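Side-chain contact in CRP-like protein Clp (PDB 3IWZ), which acts as a global transcriptional regulator of virulence genes in Xanthomonas campestris and binds cyclic di-GMP, which appears to abolish its DNA binding: residues D[77-82]-D[190-195]. Residues are numbered along the deposited sequence; the frame is centred on the assembly and turned at random.
Sequences LGYFGS and RQELAR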
loop_
_atom_site.group_PDB
_atom_site.type_symbol
_atom_site.label_atom_id
_atom_site.label_comp_id
_atom_site.label_asym_id
_atom_site.label_seq_id
_atom_site.Cartn_x
_atom_site.Cartn_y
_atom_site.Cartn_z
ATOM N N LEU D 77 -1.256 9.757 2.628
ATOM C CA LEU D 77 -1.420 8.312 2.720
ATOM C C LEU D 77 -1.334 7.877 4.169
ATOM O O LEU D 77 -1.674 6.741 4.501
ATOM C CB LEU D 77 -0.347 7.581 1.915
ATOM C CG LEU D 77 -0.127 8.050 0.482
ATOM C CD1 LEU D 77 0.846 7.110 -0.194
ATOM C CD2 LEU D 77 -1.428 8.073 -0.270
ATOM N N GLY D 78 -0.869 8.777 5.027
ATOM C CA GLY D 78 -0.761 8.451 6.436
ATOM C C GLY D 78 0.153 9.334 7.273
ATOM O O GLY D 78 0.981 10.087 6.750
ATOM N N TYR D 79 -0.023 9.246 8.586
ATOM C CA TYR D 79 0.788 9.996 9.531
ATOM C C TYR D 79 1.608 8.955 10.259
ATOM O O TYR D 79 1.179 7.811 10.401
ATOM C CB TYR D 79 -0.082 10.751 10.540
ATOM C CG TYR D 79 -1.028 11.752 9.918
ATOM C CD1 TYR D 79 -0.627 12.555 8.850
ATOM C CD2 TYR D 79 -2.314 11.932 10.433
ATOM C CE1 TYR D 79 -1.479 13.515 8.311
ATOM C CE2 TYR D 79 -3.174 12.895 9.903
ATOM C CZ TYR D 79 -2.749 13.681 8.845
ATOM O OH TYR D 79 -3.593 14.635 8.335
ATOM N N PHE D 80 2.786 9.342 10.723
ATOM C CA PHE D 80 3.640 8.399 11.411
ATOM C C PHE D 80 4.405 9.066 12.544
ATOM O O PHE D 80 4.875 10.194 12.408
ATOM C CB PHE D 80 4.597 7.777 10.400
ATOM C CG PHE D 80 3.900 7.163 9.220
ATOM C CD1 PHE D 80 3.401 5.870 9.289
ATOM C CD2 PHE D 80 3.726 7.889 8.041
ATOM C CE1 PHE D 80 2.743 5.302 8.213
ATOM C CE2 PHE D 80 3.070 7.331 6.957
ATOM C CZ PHE D 80 2.574 6.033 7.040
ATOM N N GLY D 81 4.526 8.362 13.663
ATOM C CA GLY D 81 5.231 8.913 14.804
ATOM C C GLY D 81 6.513 8.176 15.148
ATOM O O GLY D 81 7.090 7.441 14.331
ATOM N N SER D 82 6.952 8.387 16.382
ATOM C CA SER D 82 8.159 7.779 16.910
ATOM C C SER D 82 8.218 6.284 16.606
ATOM O O SER D 82 7.219 5.578 16.727
ATOM C CB SER D 82 8.218 8.001 18.425
ATOM O OG SER D 82 7.934 9.352 18.736
ATOM N N ARG D 190 -8.816 22.750 6.636
ATOM C CA ARG D 190 -9.649 22.397 5.493
ATOM C C ARG D 190 -8.782 21.806 4.385
ATOM O O ARG D 190 -9.213 20.921 3.644
ATOM C CB ARG D 190 -10.394 23.640 4.982
ATOM C CG ARG D 190 -11.178 23.411 3.697
ATOM C CD ARG D 190 -12.494 24.196 3.669
ATOM N NE ARG D 190 -12.330 25.634 3.469
ATOM C CZ ARG D 190 -13.344 26.484 3.314
ATOM N NH1 ARG D 190 -14.595 26.039 3.337
ATOM N NH2 ARG D 190 -13.113 27.777 3.123
ATOM N N GLN D 191 -7.554 22.305 4.284
ATOM C CA GLN D 191 -6.603 21.837 3.283
ATOM C C GLN D 191 -6.250 20.372 3.527
ATOM O O GLN D 191 -6.341 19.553 2.615
ATOM C CB GLN D 191 -5.341 22.708 3.326
ATOM C CG GLN D 191 -5.594 24.149 2.882
ATOM C CD GLN D 191 -4.669 25.152 3.555
ATOM O OE1 GLN D 191 -4.714 25.334 4.779
ATOM N NE2 GLN D 191 -3.829 25.813 2.759
ATOM N N GLU D 192 -5.857 20.047 4.758
ATOM C CA GLU D 192 -5.488 18.677 5.121
ATOM C C GLU D 192 -6.646 17.700 4.986
ATOM O O GLU D 192 -6.449 16.546 4.606
ATOM C CB GLU D 192 -4.944 18.622 6.552
ATOM C CG GLU D 192 -3.424 18.715 6.638
ATOM C CD GLU D 192 -2.724 17.543 5.961
ATOM O OE1 GLU D 192 -2.865 16.400 6.447
ATOM O OE2 GLU D 192 -2.034 17.765 4.944
ATOM N N LEU D 193 -7.853 18.156 5.300
ATOM C CA LEU D 193 -9.022 17.296 5.193
ATOM C C LEU D 193 -9.172 16.866 3.741
ATOM O O LEU D 193 -9.346 15.680 3.440
ATOM C CB LEU D 193 -10.279 18.041 5.630
ATOM C CG LEU D 193 -11.452 17.118 5.949
ATOM C CD1 LEU D 193 -11.061 16.213 7.106
ATOM C CD2 LEU D 193 -12.682 17.936 6.306
ATOM N N ALA D 194 -9.093 17.844 2.846
ATOM C CA ALA D 194 -9.211 17.587 1.419
ATOM C C ALA D 194 -8.073 16.689 0.916
ATOM O O ALA D 194 -8.246 15.925 -0.030
ATOM C CB ALA D 194 -9.224 18.894 0.665
ATOM N N ARG D 195 -6.908 16.788 1.547
ATOM C CA ARG D 195 -5.767 15.967 1.162
ATOM C C ARG D 195 -5.925 14.554 1.720
ATOM O O ARG D 195 -5.359 13.596 1.195
ATOM C CB ARG D 195 -4.463 16.585 1.681
ATOM C CG ARG D 195 -3.951 17.732 0.841
ATOM C CD ARG D 195 -2.557 18.174 1.271
ATOM N NE ARG D 195 -2.579 18.870 2.549
ATOM C CZ ARG D 195 -2.051 20.072 2.753
ATOM N NH1 ARG D 195 -2.121 20.634 3.955
ATOM N NH2 ARG D 195 -1.452 20.712 1.755
#
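At the edge of the Tyr-79 ring, close to its plane, lies OE1 of Glu-192, while Arg-105 of the same chain engages the ring in a cation-pi interaction. The carboxylate is turned 41° from the ring plane. Tyr-79 OH donates a hydrogen bond to OE1 of Glu-192 at 2.7 Å, reaching this oxygen nearly along its C-O axis. With CG anti to the carbonyl carbon of Tyr-79 (chi1 -60°), the ring is carried away from the strand and its hydroxyl ends beside Glu-192, which comes from the opposite direction on a chain bent at chi2 (-63°). The two carboxylate oxygens divide their work, since OE2 of Glu-192 forms a salt bridge with NE of Arg-195 at 2.7 Å, although the hydrogen bond within it is weak and bent. Arg-195, three residues further along the same helix, probably limits the rotation of the carboxylate; it is shared between two acids, Glu-192 through NE and Glu-74 through NH2. The contact is a small polar link between domains: strand 74-80, at the margin of the cyclic nucleotide-binding domain's sheet beside strand 63-68, meets helix 190-197, the first helix of the predicted helix-turn-helix, whose other side packs on helix 201-213.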